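Local atomic coordinates of putidaredoxin reductase (Pseudomonas putida, PDB entry 1Q1R), a protein that probably passes electrons from NADH through its bound FAD to the iron-sulfur protein putidaredoxin, which supplies the cytochrome P450cam monooxygenase. Residues A[161-166]-A[329-334]. Sequence-based numbering, arbitrary orientation.
With FAD (flavin-adenine dinucleotide), chain C.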
loop_
_atom_site.group_PDB
_atom_site.type_symbol
_atom_site.label_atom_id
_atom_site.label_comp_id
_atom_site.label_asym_id
_atom_site.label_seq_id
_atom_site.Cartn_x
_atom_site.Cartn_y
_atom_site.Cartn_z
ATOM N N GLY A 161 -3.950 10.046 0.884
ATOM C CA GLY A 161 -4.294 11.421 1.202
ATOM C C GLY A 161 -5.603 11.783 0.526
ATOM O O GLY A 161 -6.482 12.416 1.121
ATOM N N LEU A 162 -5.735 11.371 -0.731
ATOM C CA LEU A 162 -6.948 11.634 -1.499
ATOM C C LEU A 162 -8.151 10.896 -0.907
ATOM O O LEU A 162 -9.266 11.426 -0.875
ATOM C CB LEU A 162 -6.740 11.211 -2.953
ATOM C CG LEU A 162 -5.678 12.039 -3.687
ATOM C CD1 LEU A 162 -5.394 11.423 -5.058
ATOM C CD2 LEU A 162 -6.165 13.478 -3.814
ATOM N N GLU A 163 -7.935 9.666 -0.456
ATOM C CA GLU A 163 -9.024 8.897 0.144
ATOM C C GLU A 163 -9.450 9.529 1.469
ATOM O O GLU A 163 -10.631 9.524 1.823
ATOM C CB GLU A 163 -8.593 7.447 0.346
ATOM C CG GLU A 163 -8.617 6.650 -0.953
ATOM C CD GLU A 163 -8.205 5.212 -0.765
ATOM O OE1 GLU A 163 -8.097 4.772 0.400
ATOM O OE2 GLU A 163 -7.998 4.518 -1.784
ATOM N N VAL A 164 -8.485 10.077 2.199
ATOM C CA VAL A 164 -8.790 10.738 3.460
ATOM C C VAL A 164 -9.621 11.989 3.159
ATOM O O VAL A 164 -10.645 12.237 3.795
ATOM C CB VAL A 164 -7.499 11.140 4.197
ATOM C CG1 VAL A 164 -7.811 12.166 5.278
ATOM C CG2 VAL A 164 -6.854 9.908 4.811
ATOM N N ALA A 165 -9.180 12.772 2.175
ATOM C CA ALA A 165 -9.896 13.989 1.789
ATOM C C ALA A 165 -11.329 13.676 1.361
ATOM O O ALA A 165 -12.264 14.367 1.762
ATOM C CB ALA A 165 -9.152 14.704 0.650
ATOM N N ALA A 166 -11.499 12.640 0.541
ATOM C CA ALA A 166 -12.829 12.253 0.072
ATOM C C ALA A 166 -13.730 11.889 1.250
ATOM O O ALA A 166 -14.893 12.277 1.295
ATOM C CB ALA A 166 -12.727 11.071 -0.890
ATOM N N PHE A 329 -3.400 -2.617 -7.881
ATOM C CA PHE A 329 -3.959 -2.116 -6.637
ATOM C C PHE A 329 -5.188 -1.292 -6.985
ATOM O O PHE A 329 -5.496 -1.092 -8.163
ATOM C CB PHE A 329 -2.919 -1.293 -5.862
ATOM C CG PHE A 329 -2.677 0.079 -6.410
ATOM C CD1 PHE A 329 -3.397 1.170 -5.928
ATOM C CD2 PHE A 329 -1.719 0.292 -7.395
ATOM C CE1 PHE A 329 -3.163 2.454 -6.416
ATOM C CE2 PHE A 329 -1.476 1.571 -7.892
ATOM C CZ PHE A 329 -2.201 2.655 -7.401
ATOM N N TRP A 330 -5.901 -0.840 -5.965
ATOM C CA TRP A 330 -7.105 -0.066 -6.185
ATOM C C TRP A 330 -7.199 1.072 -5.185
ATOM O O TRP A 330 -6.431 1.141 -4.224
ATOM C CB TRP A 330 -8.342 -0.968 -6.060
ATOM C CG TRP A 330 -8.739 -1.293 -4.630
ATOM C CD1 TRP A 330 -9.696 -0.664 -3.881
ATOM C CD2 TRP A 330 -8.185 -2.318 -3.793
ATOM N NE1 TRP A 330 -9.774 -1.237 -2.630
ATOM C CE2 TRP A 330 -8.858 -2.252 -2.548
ATOM C CE3 TRP A 330 -7.184 -3.285 -3.972
ATOM C CZ2 TRP A 330 -8.566 -3.121 -1.488
ATOM C CZ3 TRP A 330 -6.894 -4.150 -2.915
ATOM C CH2 TRP A 330 -7.584 -4.060 -1.689
ATOM N N SER A 331 -8.147 1.964 -5.435
ATOM C CA SER A 331 -8.398 3.107 -4.576
ATOM C C SER A 331 -9.882 3.407 -4.680
ATOM O O SER A 331 -10.478 3.255 -5.748
ATOM C CB SER A 331 -7.581 4.319 -5.037
ATOM O OG SER A 331 -7.871 5.465 -4.251
ATOM N N ASP A 332 -10.482 3.806 -3.566
ATOM C CA ASP A 332 -11.899 4.140 -3.539
ATOM C C ASP A 332 -12.017 5.593 -3.124
ATOM O O ASP A 332 -11.643 5.957 -2.010
ATOM C CB ASP A 332 -12.653 3.276 -2.524
ATOM C CG ASP A 332 -12.768 1.827 -2.953
ATOM O OD1 ASP A 332 -13.285 1.015 -2.149
ATOM O OD2 ASP A 332 -12.355 1.498 -4.089
ATOM N N GLN A 333 -12.528 6.417 -4.027
ATOM C CA GLN A 333 -12.713 7.836 -3.764
ATOM C C GLN A 333 -14.080 8.226 -4.318
ATOM O O GLN A 333 -14.364 7.995 -5.493
ATOM C CB GLN A 333 -11.610 8.644 -4.451
ATOM C CG GLN A 333 -10.203 8.343 -3.939
ATOM C CD GLN A 333 -9.130 9.000 -4.788
ATOM O OE1 GLN A 333 -9.269 10.153 -5.200
ATOM N NE2 GLN A 333 -8.047 8.275 -5.040
ATOM N N TYR A 334 -14.923 8.803 -3.468
ATOM C CA TYR A 334 -16.262 9.214 -3.872
ATOM C C TYR A 334 -16.983 8.096 -4.625
ATOM O O TYR A 334 -17.554 8.322 -5.692
ATOM C CB TYR A 334 -16.198 10.467 -4.752
ATOM C CG TYR A 334 -15.395 11.598 -4.152
ATOM C CD1 TYR A 334 -14.182 11.993 -4.717
ATOM C CD2 TYR A 334 -15.842 12.268 -3.015
ATOM C CE1 TYR A 334 -13.432 13.033 -4.162
ATOM C CE2 TYR A 334 -15.098 13.305 -2.451
ATOM C CZ TYR A 334 -13.898 13.682 -3.029
ATOM O OH TYR A 334 -13.172 14.715 -2.480
HETATM P PA FAD C . 2.275 -3.750 7.699
HETATM O O1A FAD C . 2.998 -2.499 8.030
HETATM O O2A FAD C . 0.804 -3.694 7.532
HETATM O O5B FAD C . 2.604 -4.863 8.802
HETATM C C5B FAD C . 3.904 -4.984 9.391
HETATM C C4B FAD C . 3.744 -5.191 10.907
HETATM O O4B FAD C . 5.003 -5.701 11.477
HETATM C C3B FAD C . 3.470 -3.858 11.619
HETATM O O3B FAD C . 2.546 -4.079 12.693
HETATM C C2B FAD C . 4.818 -3.490 12.188
HETATM O O2B FAD C . 4.662 -2.667 13.349
HETATM C C1B FAD C . 5.354 -4.849 12.589
HETATM N N9A FAD C . 6.813 -4.866 12.886
HETATM C C8A FAD C . 7.787 -4.251 12.192
HETATM N N7A FAD C . 8.963 -4.487 12.788
HETATM C C5A FAD C . 8.734 -5.250 13.853
HETATM C C6A FAD C . 9.552 -5.801 14.842
HETATM N N6A FAD C . 10.865 -5.577 14.830
HETATM N N1A FAD C . 8.995 -6.557 15.821
HETATM C C2A FAD C . 7.674 -6.781 15.852
HETATM N N3A FAD C . 6.872 -6.258 14.914
HETATM C C4A FAD C . 7.375 -5.495 13.913
HETATM N N1 FAD C . -3.414 -1.441 -0.552
HETATM C C2 FAD C . -4.235 -1.763 -1.640
HETATM O O2 FAD C . -3.884 -2.629 -2.440
HETATM N N3 FAD C . -5.465 -1.100 -1.798
HETATM C C4 FAD C . -5.869 -0.119 -0.861
HETATM O O4 FAD C . -6.966 0.420 -0.988
HETATM C C4X FAD C . -5.041 0.204 0.227
HETATM N N5 FAD C . -5.443 1.109 1.165
HETATM C C5X FAD C . -4.697 1.392 2.272
HETATM C C6 FAD C . -5.165 2.314 3.231
HETATM C C7 FAD C . -4.404 2.589 4.390
HETATM C C7M FAD C . -4.921 3.626 5.405
HETATM C C8 FAD C . -3.166 1.927 4.594
HETATM C C8M FAD C . -2.323 2.179 5.853
HETATM C C9 FAD C . -2.700 1.009 3.636
HETATM C C9A FAD C . -3.458 0.739 2.476
HETATM N N10 FAD C . -3.011 -0.197 1.505
HETATM C C10 FAD C . -3.815 -0.466 0.378
HETATM C "C1'" FAD C . -1.693 -0.885 1.665
HETATM C "C2'" FAD C . -1.889 -2.316 2.171
HETATM O "O2'" FAD C . -2.773 -2.297 3.296
HETATM C "C3'" FAD C . -0.543 -2.950 2.569
HETATM O "O3'" FAD C . 0.361 -2.863 1.459
HETATM C "C4'" FAD C . -0.731 -4.419 2.968
HETATM O "O4'" FAD C . -1.639 -4.503 4.069
HETATM C "C5'" FAD C . 0.595 -5.089 3.369
HETATM O "O5'" FAD C . 1.093 -4.603 4.627
HETATM P P FAD C . 2.300 -5.404 5.344
HETATM O O1P FAD C . 1.717 -6.521 6.116
HETATM O O2P FAD C . 3.305 -5.728 4.307
HETATM O O3P FAD C . 2.964 -4.306 6.339
HETATM O O HOH W 1 -5.726 2.796 -2.293
#
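Glu163 OE2 is gripped from segment 329-334 by two donors: Ser331 OG gives it a short bond of 2.6 Å on the anti lone pair, and the backbone N of Asp332 reaches it at 3.1 Å from well above the carboxylate plane. The chain of Glu163 runs out extended beyond CG (chi2 -179°), which carries the acid from the flank of helix 161-166 across to the strand. Its other oxygen, OE1, is held by a salt bridge to Lys50, which also bonds FAD, and by a hydrogen bond from Ser49, so the buried carboxylate is fixed in rotation and its charge is probably well balanced. Ser331 OG, with its proton spent on Glu163, accepts a nearly straight bond from Gln333 NE2 (2.9 Å, N-H...O 172°), with Ser331 OG lying close to the plane of the Gln333 amide. Gln333 OE1 takes a hydrogen bond from His201, and Leu162 CB packs 3.5 Å from Gln333 OE1. In this glutathione reductase fold the helix carries Gly161, the last glycine of what is probably a second Rossmann-type GxGxxG motif, in the probable NADH domain, and the strand is an outermost one of the antiparallel C-terminal sheet; helix and strand run 23° from parallel. Further along, Ala166 CB sits over one face of the Tyr334 ring, a CH-pi contact 3.7 Å from the centroid, and His201 meets the same ring edge-to-face. On the cofactor side, a water lies between Trp330 O (2.6 Å) and Glu163 OE2 (2.9 Å), within hydrogen-bonding distance of both, and one face of the Trp330 indole lies against FAD N3 at the pyrimidine end of the flavin.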